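Local coordinates for protein butyryl-CoA dehydrogenase (Marinomonas mediterranea, PDB 6CXT) that is a flavoprotein of the acyl-CoA dehydrogenase family, binding flavin-adenine dinucleotide between a helical N-terminal domain, a beta-rich middle domain and a helical C-terminal domain, at residues 84-89 with 157-162; 92-97 with 119-124; 256-261 with 283-288. All coordinates share one frame; numbering follows the deposited sequence.

Interaction 1 of 3, residues 84-89 with 157-162; sequences LFAGAA and VTNGSI. With FAD (flavin-adenine dinucleotide), chain D.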
loop_
_atom_site.group_PDB
_atom_site.type_symbol
_atom_site.label_atom_id
_atom_site.label_comp_id
_atom_site.label_asym_id
_atom_site.label_seq_id
_atom_site.Cartn_x
_atom_site.Cartn_y
_atom_site.Cartn_z
ATOM N N LEU B 84 -25.081 -17.190 -0.998
ATOM C CA LEU B 84 -25.634 -15.894 -0.588
ATOM C C LEU B 84 -25.592 -14.901 -1.735
ATOM O O LEU B 84 -26.533 -14.116 -1.899
ATOM C CB LEU B 84 -24.866 -15.331 0.623
ATOM C CG LEU B 84 -25.110 -16.172 1.886
ATOM C CD1 LEU B 84 -24.214 -15.595 2.998
ATOM C CD2 LEU B 84 -26.610 -16.201 2.311
ATOM N N PHE B 85 -24.493 -14.924 -2.470
ATOM C CA PHE B 85 -24.271 -14.045 -3.619
ATOM C C PHE B 85 -25.355 -14.326 -4.697
ATOM O O PHE B 85 -25.975 -13.405 -5.176
ATOM C CB PHE B 85 -22.895 -14.313 -4.175
ATOM C CG PHE B 85 -22.633 -13.679 -5.515
ATOM C CD1 PHE B 85 -22.586 -12.308 -5.663
ATOM C CD2 PHE B 85 -22.352 -14.481 -6.619
ATOM C CE1 PHE B 85 -22.359 -11.715 -6.946
ATOM C CE2 PHE B 85 -22.118 -13.927 -7.897
ATOM C CZ PHE B 85 -22.090 -12.538 -8.052
ATOM N N ALA B 86 -25.534 -15.598 -5.059
ATOM C CA ALA B 86 -26.638 -15.993 -6.005
ATOM C C ALA B 86 -27.980 -15.412 -5.545
ATOM O O ALA B 86 -28.776 -14.900 -6.362
ATOM C CB ALA B 86 -26.705 -17.523 -6.149
ATOM N N GLY B 87 -28.251 -15.533 -4.249
ATOM C CA GLY B 87 -29.518 -15.120 -3.670
ATOM C C GLY B 87 -29.654 -13.617 -3.745
ATOM O O GLY B 87 -30.744 -13.090 -3.992
ATOM N N ALA B 88 -28.549 -12.887 -3.512
ATOM C CA ALA B 88 -28.616 -11.439 -3.500
ATOM C C ALA B 88 -28.704 -10.873 -4.907
ATOM O O ALA B 88 -29.326 -9.839 -5.120
ATOM C CB ALA B 88 -27.399 -10.856 -2.711
ATOM N N ALA B 89 -28.131 -11.585 -5.874
ATOM C CA ALA B 89 -28.167 -11.171 -7.258
ATOM C C ALA B 89 -29.659 -11.245 -7.683
ATOM O O ALA B 89 -30.205 -10.320 -8.240
ATOM C CB ALA B 89 -27.363 -12.140 -8.109
ATOM N N VAL B 157 -23.816 -14.444 -16.881
ATOM C CA VAL B 157 -25.060 -14.323 -16.157
ATOM C C VAL B 157 -25.015 -15.172 -14.888
ATOM O O VAL B 157 -25.033 -16.415 -14.976
ATOM C CB VAL B 157 -26.225 -14.751 -17.100
ATOM C CG1 VAL B 157 -27.551 -14.553 -16.406
ATOM C CG2 VAL B 157 -26.158 -13.850 -18.380
ATOM N N THR B 158 -25.018 -14.503 -13.715
ATOM C CA THR B 158 -25.094 -15.206 -12.462
ATOM C C THR B 158 -26.508 -15.831 -12.355
ATOM O O THR B 158 -27.515 -15.149 -12.657
ATOM C CB THR B 158 -24.797 -14.233 -11.296
ATOM O OG1 THR B 158 -23.392 -13.912 -11.321
ATOM C CG2 THR B 158 -25.134 -14.871 -9.949
ATOM N N ASN B 159 -26.574 -17.100 -11.942
ATOM C CA ASN B 159 -27.815 -17.848 -11.928
ATOM C C ASN B 159 -28.311 -18.207 -13.344
ATOM O O ASN B 159 -29.468 -18.634 -13.464
ATOM C CB ASN B 159 -28.953 -17.103 -11.185
ATOM C CG ASN B 159 -28.592 -16.777 -9.746
ATOM O OD1 ASN B 159 -27.708 -17.413 -9.159
ATOM N ND2 ASN B 159 -29.266 -15.798 -9.177
ATOM N N GLY B 160 -27.484 -18.030 -14.367
ATOM C CA GLY B 160 -27.894 -18.309 -15.765
ATOM C C GLY B 160 -28.565 -19.678 -15.921
ATOM O O GLY B 160 -29.705 -19.786 -16.513
ATOM N N SER B 161 -27.905 -20.731 -15.410
ATOM C CA SER B 161 -28.428 -22.100 -15.596
ATOM C C SER B 161 -29.711 -22.402 -14.822
ATOM O O SER B 161 -30.547 -23.178 -15.284
ATOM C CB SER B 161 -27.362 -23.163 -15.286
ATOM O OG SER B 161 -26.915 -22.942 -13.951
ATOM N N ILE B 162 -29.915 -21.744 -13.685
ATOM C CA ILE B 162 -31.035 -22.038 -12.782
ATOM C C ILE B 162 -32.192 -21.046 -12.909
ATOM O O ILE B 162 -33.188 -21.169 -12.191
ATOM C CB ILE B 162 -30.526 -22.134 -11.295
ATOM C CG1 ILE B 162 -29.828 -20.817 -10.899
ATOM C CG2 ILE B 162 -29.575 -23.359 -11.168
ATOM C CD1 ILE B 162 -29.479 -20.759 -9.415
HETATM P PA FAD D . -13.714 -4.981 -18.897
HETATM O O1A FAD D . -14.878 -4.014 -18.800
HETATM O O2A FAD D . -13.159 -5.539 -20.197
HETATM O O5B FAD D . -12.504 -4.370 -17.996
HETATM C C5B FAD D . -11.167 -4.919 -18.022
HETATM C C4B FAD D . -10.312 -3.930 -17.204
HETATM O O4B FAD D . -10.389 -2.608 -17.796
HETATM C C3B FAD D . -10.824 -3.815 -15.772
HETATM O O3B FAD D . -9.642 -3.591 -14.992
HETATM C C2B FAD D . -11.632 -2.500 -15.806
HETATM O O2B FAD D . -11.798 -1.876 -14.508
HETATM C C1B FAD D . -10.825 -1.657 -16.840
HETATM N N9A FAD D . -11.707 -0.602 -17.383
HETATM C C8A FAD D . -12.748 -0.755 -18.245
HETATM N N7A FAD D . -13.388 0.454 -18.425
HETATM C C5A FAD D . -12.756 1.382 -17.652
HETATM C C6A FAD D . -12.879 2.834 -17.362
HETATM N N6A FAD D . -13.878 3.605 -17.921
HETATM N N1A FAD D . -11.983 3.377 -16.484
HETATM C C2A FAD D . -10.985 2.652 -15.873
HETATM N N3A FAD D . -10.816 1.333 -16.123
HETATM C C4A FAD D . -11.647 0.662 -16.968
HETATM N N1 FAD D . -22.786 -9.461 -15.506
HETATM C C2 FAD D . -24.160 -9.525 -15.634
HETATM O O2 FAD D . -24.660 -8.857 -16.581
HETATM N N3 FAD D . -24.964 -10.264 -14.817
HETATM C C4 FAD D . -24.440 -11.042 -13.849
HETATM O O4 FAD D . -25.184 -11.709 -13.128
HETATM C C4X FAD D . -22.949 -11.041 -13.653
HETATM N N5 FAD D . -22.328 -11.808 -12.730
HETATM C C5X FAD D . -20.973 -11.858 -12.600
HETATM C C6 FAD D . -20.423 -12.707 -11.602
HETATM C C7 FAD D . -19.021 -12.788 -11.465
HETATM C C7M FAD D . -18.445 -13.721 -10.429
HETATM C C8 FAD D . -18.139 -11.996 -12.339
HETATM C C8M FAD D . -16.656 -12.066 -12.184
HETATM C C9 FAD D . -18.678 -11.126 -13.310
HETATM C C9A FAD D . -20.082 -11.039 -13.454
HETATM N N10 FAD D . -20.691 -10.202 -14.443
HETATM C C10 FAD D . -22.125 -10.198 -14.556
HETATM C "C1'" FAD D . -19.894 -9.391 -15.352
HETATM C "C2'" FAD D . -19.314 -8.184 -14.577
HETATM O "O2'" FAD D . -20.298 -7.195 -14.226
HETATM C "C3'" FAD D . -18.146 -7.625 -15.373
HETATM O "O3'" FAD D . -17.120 -8.639 -15.355
HETATM C "C4'" FAD D . -17.612 -6.232 -14.999
HETATM O "O4'" FAD D . -18.610 -5.207 -15.309
HETATM C "C5'" FAD D . -16.326 -5.904 -15.772
HETATM O "O5'" FAD D . -16.573 -6.141 -17.163
HETATM P P FAD D . -15.545 -7.004 -17.985
HETATM O O1P FAD D . -15.984 -7.066 -19.451
HETATM O O2P FAD D . -15.276 -8.357 -17.353
HETATM O O3P FAD D . -14.139 -6.232 -17.971
#
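Asn159 grips the helix 84-89 through the backbone of Ala86: its ND2 donates to Ala86 O at 3.0 Å in an almost straight bond (175° at the hydrogen). The acceptor lies in the plane of the Asn159 amide, although the donor is tilted out of the carbonyl plane of Ala86. The other amide atom is pushed close to the helix as well, OD1 standing 3.2 Å from the methyl CB of Ala86 and, despite its burial, having no polar partner in the model. ND2 also bonds to Ala121 O, so this one nitrogen ties the turn to both the helix and a neighbouring strand. Asn159 occupies the third position of a type II turn, Val157 to Gly160, with a left-handed backbone.

Thr158 belongs to the tightly packed part too, filling the space between Phe85, Ala89 and the flavin. Its CG2 lies anti to the backbone N (OG1 at chi1 -72°) and meets CE2 of Phe85 at 3.8 Å and the methyl of Ala89 at 4.0 Å. The loose side comes beyond the turn, where Ser161 and Ile162 are partly exposed and Ile162 stays 5.4 Å from the helix at its nearest.

The same torsion turns Thr158 OG1 to the flavin, where it donates to N5 at 2.7 Å, while the backbone N of Thr158 donates to O4 at 2.9 Å. FAD C6 sits at the edge of the Phe85 ring, near its plane. Phe85 and Ala89 also touch the FK4 ligand, so this helix borders both pockets, while Thr158 at the strand end borders the flavin. Two donors from a single residue hold the N5 and O4 side of the isoalloxazine in place, and would probably draw electron density toward that side of the ring system.

Interaction 2 of 3, residues 92-97 with 119-124; sequences FACSMP and KIAANA. With FAD (flavin-adenine dinucleotide), chain D.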
loop_
_atom_site.group_PDB
_atom_site.type_symbol
_atom_site.label_atom_id
_atom_site.label_comp_id
_atom_site.label_asym_id
_atom_site.label_seq_id
_atom_site.Cartn_x
_atom_site.Cartn_y
_atom_site.Cartn_z
ATOM N N PHE B 92 -31.659 -8.372 -5.507
ATOM C CA PHE B 92 -31.402 -6.947 -5.650
ATOM C C PHE B 92 -31.302 -6.514 -7.076
ATOM O O PHE B 92 -31.665 -5.372 -7.404
ATOM C CB PHE B 92 -30.199 -6.511 -4.760
ATOM C CG PHE B 92 -30.517 -6.719 -3.310
ATOM C CD1 PHE B 92 -31.392 -5.832 -2.654
ATOM C CD2 PHE B 92 -30.044 -7.804 -2.623
ATOM C CE1 PHE B 92 -31.771 -6.024 -1.351
ATOM C CE2 PHE B 92 -30.424 -8.008 -1.298
ATOM C CZ PHE B 92 -31.280 -7.114 -0.653
ATOM N N ALA B 93 -30.774 -7.377 -7.943
ATOM C CA ALA B 93 -30.701 -7.002 -9.338
ATOM C C ALA B 93 -31.988 -7.361 -10.137
ATOM O O ALA B 93 -32.148 -6.901 -11.280
ATOM C CB ALA B 93 -29.449 -7.555 -10.045
ATOM N N CYS B 94 -32.838 -8.200 -9.570
ATOM C CA CYS B 94 -33.997 -8.720 -10.323
ATOM C C CYS B 94 -35.317 -8.394 -9.637
ATOM O O CYS B 94 -36.155 -7.677 -10.250
ATOM C CB CYS B 94 -33.862 -10.224 -10.596
ATOM S SG CYS B 94 -32.328 -10.657 -11.462
ATOM N N SER B 95 -35.530 -8.905 -8.420
ATOM C CA SER B 95 -36.759 -8.595 -7.678
ATOM C C SER B 95 -36.968 -7.096 -7.447
ATOM O O SER B 95 -38.092 -6.612 -7.569
ATOM C CB SER B 95 -36.877 -9.336 -6.345
ATOM O OG SER B 95 -36.718 -10.736 -6.548
ATOM N N MET B 96 -35.907 -6.349 -7.127
ATOM C CA MET B 96 -36.110 -4.921 -6.886
ATOM C C MET B 96 -36.503 -4.084 -8.140
ATOM O O MET B 96 -37.443 -3.282 -8.056
ATOM C CB MET B 96 -34.915 -4.310 -6.099
ATOM C CG MET B 96 -34.777 -4.897 -4.702
ATOM S SD MET B 96 -36.251 -4.855 -3.640
ATOM C CE MET B 96 -36.411 -3.079 -3.434
ATOM N N PRO B 97 -35.839 -4.266 -9.301
ATOM C CA PRO B 97 -36.342 -3.521 -10.441
ATOM C C PRO B 97 -37.773 -3.931 -10.859
ATOM O O PRO B 97 -38.511 -3.101 -11.417
ATOM C CB PRO B 97 -35.401 -3.859 -11.581
ATOM C CG PRO B 97 -34.381 -4.754 -11.025
ATOM C CD PRO B 97 -34.505 -4.841 -9.557
ATOM N N LYS B 119 -39.137 -19.442 -7.644
ATOM C CA LYS B 119 -38.648 -19.138 -8.932
ATOM C C LYS B 119 -37.379 -18.290 -8.678
ATOM O O LYS B 119 -37.278 -17.608 -7.698
ATOM C CB LYS B 119 -39.691 -18.502 -9.798
ATOM C CG LYS B 119 -40.718 -19.534 -10.245
ATOM C CD LYS B 119 -41.414 -19.145 -11.505
ATOM C CE LYS B 119 -42.581 -20.055 -11.819
ATOM N NZ LYS B 119 -43.497 -19.351 -12.737
ATOM N N ILE B 120 -36.448 -18.386 -9.585
ATOM C CA ILE B 120 -35.115 -17.752 -9.458
ATOM C C ILE B 120 -34.949 -16.804 -10.651
ATOM O O ILE B 120 -35.282 -17.154 -11.794
ATOM C CB ILE B 120 -33.998 -18.836 -9.505
ATOM C CG1 ILE B 120 -34.249 -19.880 -8.417
ATOM C CG2 ILE B 120 -32.579 -18.186 -9.481
ATOM C CD1 ILE B 120 -33.135 -20.903 -8.187
ATOM N N ALA B 121 -34.394 -15.607 -10.394
ATOM C CA ALA B 121 -34.155 -14.632 -11.448
ATOM C C ALA B 121 -32.654 -14.388 -11.581
ATOM O O ALA B 121 -31.881 -14.603 -10.616
ATOM C CB ALA B 121 -34.888 -13.330 -11.178
ATOM N N ALA B 122 -32.267 -14.027 -12.798
ATOM C CA ALA B 122 -30.901 -13.752 -13.142
ATOM C C ALA B 122 -30.920 -12.405 -13.818
ATOM O O ALA B 122 -31.841 -12.082 -14.578
ATOM C CB ALA B 122 -30.388 -14.823 -14.119
ATOM N N ASN B 123 -29.863 -11.641 -13.635
ATOM C CA ASN B 123 -29.657 -10.335 -14.222
ATOM C C ASN B 123 -28.742 -10.476 -15.457
ATOM O O ASN B 123 -27.684 -11.032 -15.344
ATOM C CB ASN B 123 -29.021 -9.445 -13.156
ATOM C CG ASN B 123 -28.771 -8.050 -13.623
ATOM O OD1 ASN B 123 -27.735 -7.477 -13.328
ATOM N ND2 ASN B 123 -29.711 -7.494 -14.297
ATOM N N ALA B 124 -29.115 -9.924 -16.607
ATOM C CA ALA B 124 -28.321 -10.140 -17.798
ATOM C C ALA B 124 -28.077 -8.869 -18.594
ATOM O O ALA B 124 -28.943 -8.428 -19.378
ATOM C CB ALA B 124 -28.946 -11.234 -18.686
HETATM P PA FAD D . -13.714 -4.981 -18.897
HETATM O O1A FAD D . -14.878 -4.014 -18.800
HETATM O O2A FAD D . -13.159 -5.539 -20.197
HETATM O O5B FAD D . -12.504 -4.370 -17.996
HETATM C C5B FAD D . -11.167 -4.919 -18.022
HETATM C C4B FAD D . -10.312 -3.930 -17.204
HETATM O O4B FAD D . -10.389 -2.608 -17.796
HETATM C C3B FAD D . -10.824 -3.815 -15.772
HETATM O O3B FAD D . -9.642 -3.591 -14.992
HETATM C C2B FAD D . -11.632 -2.500 -15.806
HETATM O O2B FAD D . -11.798 -1.876 -14.508
HETATM C C1B FAD D . -10.825 -1.657 -16.840
HETATM N N9A FAD D . -11.707 -0.602 -17.383
HETATM C C8A FAD D . -12.748 -0.755 -18.245
HETATM N N7A FAD D . -13.388 0.454 -18.425
HETATM C C5A FAD D . -12.756 1.382 -17.652
HETATM C C6A FAD D . -12.879 2.834 -17.362
HETATM N N6A FAD D . -13.878 3.605 -17.921
HETATM N N1A FAD D . -11.983 3.377 -16.484
HETATM C C2A FAD D . -10.985 2.652 -15.873
HETATM N N3A FAD D . -10.816 1.333 -16.123
HETATM C C4A FAD D . -11.647 0.662 -16.968
HETATM N N1 FAD D . -22.786 -9.461 -15.506
HETATM C C2 FAD D . -24.160 -9.525 -15.634
HETATM O O2 FAD D . -24.660 -8.857 -16.581
HETATM N N3 FAD D . -24.964 -10.264 -14.817
HETATM C C4 FAD D . -24.440 -11.042 -13.849
HETATM O O4 FAD D . -25.184 -11.709 -13.128
HETATM C C4X FAD D . -22.949 -11.041 -13.653
HETATM N N5 FAD D . -22.328 -11.808 -12.730
HETATM C C5X FAD D . -20.973 -11.858 -12.600
HETATM C C6 FAD D . -20.423 -12.707 -11.602
HETATM C C7 FAD D . -19.021 -12.788 -11.465
HETATM C C7M FAD D . -18.445 -13.721 -10.429
HETATM C C8 FAD D . -18.139 -11.996 -12.339
HETATM C C8M FAD D . -16.656 -12.066 -12.184
HETATM C C9 FAD D . -18.678 -11.126 -13.310
HETATM C C9A FAD D . -20.082 -11.039 -13.454
HETATM N N10 FAD D . -20.691 -10.202 -14.443
HETATM C C10 FAD D . -22.125 -10.198 -14.556
HETATM C "C1'" FAD D . -19.894 -9.391 -15.352
HETATM C "C2'" FAD D . -19.314 -8.184 -14.577
HETATM O "O2'" FAD D . -20.298 -7.195 -14.226
HETATM C "C3'" FAD D . -18.146 -7.625 -15.373
HETATM O "O3'" FAD D . -17.120 -8.639 -15.355
HETATM C "C4'" FAD D . -17.612 -6.232 -14.999
HETATM O "O4'" FAD D . -18.610 -5.207 -15.309
HETATM C "C5'" FAD D . -16.326 -5.904 -15.772
HETATM O "O5'" FAD D . -16.573 -6.141 -17.163
HETATM P P FAD D . -15.545 -7.004 -17.985
HETATM O O1P FAD D . -15.984 -7.066 -19.451
HETATM O O2P FAD D . -15.276 -8.357 -17.353
HETATM O O3P FAD D . -14.139 -6.232 -17.971
#
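The carboxamide of Asn123 presents one face to the helix 92-97, where the methyl CB of Ala93 sits squarely above it, 3.7 Å from Asn123 CG and about as far from OD1. The Asn123 side chain also packs on Tyr169 of strand 165-171. A second flat group, the peptide linking Ala122 to Asn123, is covered in like manner by sulfur: Cys94 SG stands almost vertically over the carbonyl carbon C of Ala122 at 3.3 Å, with Asn123 N at 3.4 Å. The amide of Asn123 extends from the strand with CG anti to the backbone N (chi1 -179°), which carries it up beside Ala93, and its OD1 accepts a hydrogen bond from N24 of the FK4 ligand. The backbone carbonyl of the same residue serves the cofactor, Asn123 O receiving the N3-H of the flavin at 2.9 Å.

This is the junction of the acyl-CoA dehydrogenase fold at which helix 81-101 of the N-terminal domain runs across strand 121-124, an outer strand of the mixed sheet in the middle domain. The short segments approach to 7.1 Å between axes and lie nearly perpendicular, at 102°. The helix has a wider pi-type turn at 92-95 and is kinked at Pro97, whose N has no bond to the preceding turn.

Small side chains let the backbones come close. Cys94 CB and Ala121 CB approach to 3.3 Å, tighter than usual van der Waals contact, and Ala121 N is bonded to His90 ND1 on the same helix. Ala122, pointing away from the helix, packs instead on Ala163 and Tyr166.

Interaction 3 of 3, residues 256-261 with 283-288; sequences RDLNQC and HRIADM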
loop_
_atom_site.group_PDB
_atom_site.type_symbol
_atom_site.label_atom_id
_atom_site.label_comp_id
_atom_site.label_asym_id
_atom_site.label_seq_id
_atom_site.Cartn_x
_atom_site.Cartn_y
_atom_site.Cartn_z
ATOM N N ARG B 256 -16.100 -13.040 10.098
ATOM C CA ARG B 256 -15.696 -14.436 10.247
ATOM C C ARG B 256 -14.193 -14.664 10.056
ATOM O O ARG B 256 -13.560 -15.317 10.895
ATOM C CB ARG B 256 -16.513 -15.396 9.349
ATOM C CG ARG B 256 -16.040 -16.861 9.516
ATOM C CD ARG B 256 -16.839 -17.883 8.649
ATOM N NE ARG B 256 -16.741 -17.555 7.219
ATOM C CZ ARG B 256 -17.750 -17.126 6.449
ATOM N NH1 ARG B 256 -19.007 -16.980 6.930
ATOM N NH2 ARG B 256 -17.513 -16.895 5.155
ATOM N N ASP B 257 -13.620 -14.155 8.965
ATOM C CA ASP B 257 -12.176 -14.155 8.778
ATOM C C ASP B 257 -11.433 -13.623 10.019
ATOM O O ASP B 257 -10.462 -14.231 10.485
ATOM C CB ASP B 257 -11.756 -13.236 7.596
ATOM C CG ASP B 257 -12.031 -13.861 6.202
ATOM O OD1 ASP B 257 -12.346 -15.095 6.114
ATOM O OD2 ASP B 257 -11.870 -13.100 5.182
ATOM N N LEU B 258 -11.871 -12.485 10.505
ATOM C CA LEU B 258 -11.209 -11.829 11.645
ATOM C C LEU B 258 -11.287 -12.705 12.911
ATOM O O LEU B 258 -10.279 -12.915 13.574
ATOM C CB LEU B 258 -11.829 -10.471 11.893
ATOM C CG LEU B 258 -11.305 -9.681 13.103
ATOM C CD1 LEU B 258 -9.792 -9.436 12.951
ATOM C CD2 LEU B 258 -12.037 -8.330 13.195
ATOM N N ASN B 259 -12.480 -13.180 13.216
ATOM C CA ASN B 259 -12.702 -14.116 14.353
ATOM C C ASN B 259 -11.836 -15.328 14.263
ATOM O O ASN B 259 -11.197 -15.723 15.264
ATOM C CB ASN B 259 -14.170 -14.546 14.427
ATOM C CG ASN B 259 -15.065 -13.444 14.871
ATOM O OD1 ASN B 259 -14.620 -12.399 15.318
ATOM N ND2 ASN B 259 -16.351 -13.631 14.674
ATOM N N GLN B 260 -11.772 -15.937 13.075
ATOM C CA GLN B 260 -10.863 -17.073 12.846
ATOM C C GLN B 260 -9.377 -16.710 13.050
ATOM O O GLN B 260 -8.637 -17.460 13.688
ATOM C CB GLN B 260 -11.039 -17.718 11.445
ATOM C CG GLN B 260 -12.374 -18.439 11.333
ATOM C CD GLN B 260 -12.730 -18.828 9.906
ATOM O OE1 GLN B 260 -12.097 -18.396 8.933
ATOM N NE2 GLN B 260 -13.792 -19.592 9.778
ATOM N N CYS B 261 -8.913 -15.587 12.504
ATOM C CA CYS B 261 -7.512 -15.189 12.722
ATOM C C CYS B 261 -7.193 -14.929 14.232
ATOM O O CYS B 261 -6.088 -15.224 14.639
ATOM C CB CYS B 261 -7.173 -13.898 11.928
ATOM S SG CYS B 261 -7.078 -14.392 10.178
ATOM N N HIS B 283 -0.316 -7.045 14.390
ATOM C CA HIS B 283 -0.620 -5.708 13.748
ATOM C C HIS B 283 -1.316 -5.896 12.412
ATOM O O HIS B 283 -2.180 -5.098 12.064
ATOM C CB HIS B 283 0.629 -4.874 13.637
ATOM C CG HIS B 283 1.035 -4.335 14.975
ATOM N ND1 HIS B 283 1.731 -3.156 15.138
ATOM C CD2 HIS B 283 0.734 -4.783 16.213
ATOM C CE1 HIS B 283 1.908 -2.930 16.434
ATOM N NE2 HIS B 283 1.281 -3.883 17.109
ATOM N N ARG B 284 -0.965 -7.009 11.799
ATOM C CA ARG B 284 -1.760 -7.448 10.582
ATOM C C ARG B 284 -3.321 -7.681 10.880
ATOM O O ARG B 284 -4.274 -7.140 10.286
ATOM C CB ARG B 284 -1.169 -8.735 9.997
ATOM C CG ARG B 284 -1.777 -9.208 8.691
ATOM C CD ARG B 284 -0.911 -10.245 7.968
ATOM N NE ARG B 284 0.364 -9.781 7.448
ATOM C CZ ARG B 284 0.546 -8.932 6.414
ATOM N NH1 ARG B 284 -0.446 -8.446 5.736
ATOM N NH2 ARG B 284 1.769 -8.567 6.049
ATOM N N ILE B 285 -3.493 -8.380 12.012
ATOM C CA ILE B 285 -4.884 -8.582 12.469
ATOM C C ILE B 285 -5.550 -7.272 12.891
ATOM O O ILE B 285 -6.776 -7.058 12.621
ATOM C CB ILE B 285 -4.950 -9.676 13.583
ATOM C CG1 ILE B 285 -4.479 -10.990 12.960
ATOM C CG2 ILE B 285 -6.389 -9.866 14.117
ATOM C CD1 ILE B 285 -4.283 -12.134 13.986
ATOM N N ALA B 286 -4.790 -6.393 13.545
ATOM C CA ALA B 286 -5.342 -5.107 13.932
ATOM C C ALA B 286 -5.869 -4.355 12.668
ATOM O O ALA B 286 -6.951 -3.810 12.663
ATOM C CB ALA B 286 -4.283 -4.253 14.615
ATOM N N ASP B 287 -5.090 -4.403 11.603
ATOM C CA ASP B 287 -5.505 -3.725 10.363
ATOM C C ASP B 287 -6.694 -4.410 9.714
ATOM O O ASP B 287 -7.509 -3.725 9.097
ATOM C CB ASP B 287 -4.350 -3.643 9.362
ATOM C CG ASP B 287 -3.283 -2.629 9.740
ATOM O OD1 ASP B 287 -3.537 -1.676 10.529
ATOM O OD2 ASP B 287 -2.114 -2.818 9.265
ATOM N N MET B 288 -6.835 -5.733 9.838
ATOM C CA MET B 288 -8.083 -6.382 9.383
ATOM C C MET B 288 -9.254 -5.816 10.186
ATOM O O MET B 288 -10.339 -5.546 9.638
ATOM C CB MET B 288 -8.005 -7.911 9.596
ATOM C CG MET B 288 -6.955 -8.617 8.758
ATOM S SD MET B 288 -6.757 -10.370 9.250
ATOM C CE MET B 288 -8.342 -11.000 8.698
#
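Both oxygens of the buried Asp257 carboxylate are gripped, OD2 by Ser330 OG and OD1 by Ser352 OG, while its CB touches Met288 CE across the helix pair at 4.2 Å. The acid is thereby turned toward serines outside the two segments, and the contact between 256-261 and 283-288 is left to apolar groups; no hydrogen bond crosses it.

Leu258 and Ile285 make the tightest carbon contact. Leu258 has CG anti to its own N (chi1 177°), and this sends CD1 over to the facing helix, where it meets Ile285 CG2 at 3.6 Å; the two side chains cross at a slant. CD1 also rests against Met288 CB at 4.1 Å, so one methyl fills the groove between residues a turn apart.

One turn further on, Cys261 points at the other helix and is touched from two directions. The CD1 end of Ile285 approaches its carbonyl, 3.6 Å from Cys261 O, and its CB at 4.0 Å. On the other flank the Met288 chain, bent at chi3 (68°), brings its terminal methyl CE to 3.9 Å from Cys261 SG. Met288 thus spans the face from Leu258 to Cys261. Ser334 of helix 313-338 closes over Asp257, Cys261 and Met288, whereas the far side of 283-288 faces another subunit: Asp287 forms a salt bridge with Arg370 of that neighbouring copy.

The axes of segments 256-261 and 283-288 approach to 10.2 Å and cross at -157°, so the two parent helices, 248-267 and 279-306, run nearly antiparallel here. Their main apolar contacts come from residues three apart on each side, Leu258 and Cys261 against Ile285 and Met288. Such pairing is typical of the up-and-down helical bundle that forms the C-terminal domain of acyl-CoA dehydrogenases.

From the N terminus, the chain first passes along helix 81-101, which supplies 84-89 to interaction 1 and then 92-97 to interaction 2. Interaction 2 closes first, when 119-124 returns to cross the helix; interaction 1 closes later at 157-162, so the shorter loop lies within the longer one. Their centres are 8 Å apart and they touch directly, Val157 CG1 packing on Ala122 CB, so together they join helix 81-101 of the N-terminal domain to the middle domain beside FAD. Interaction 3 follows in series, closing a short loop within the C-terminal helical domain, its centre 29 Å from that of interaction 1 and 34 Å from that of interaction 2.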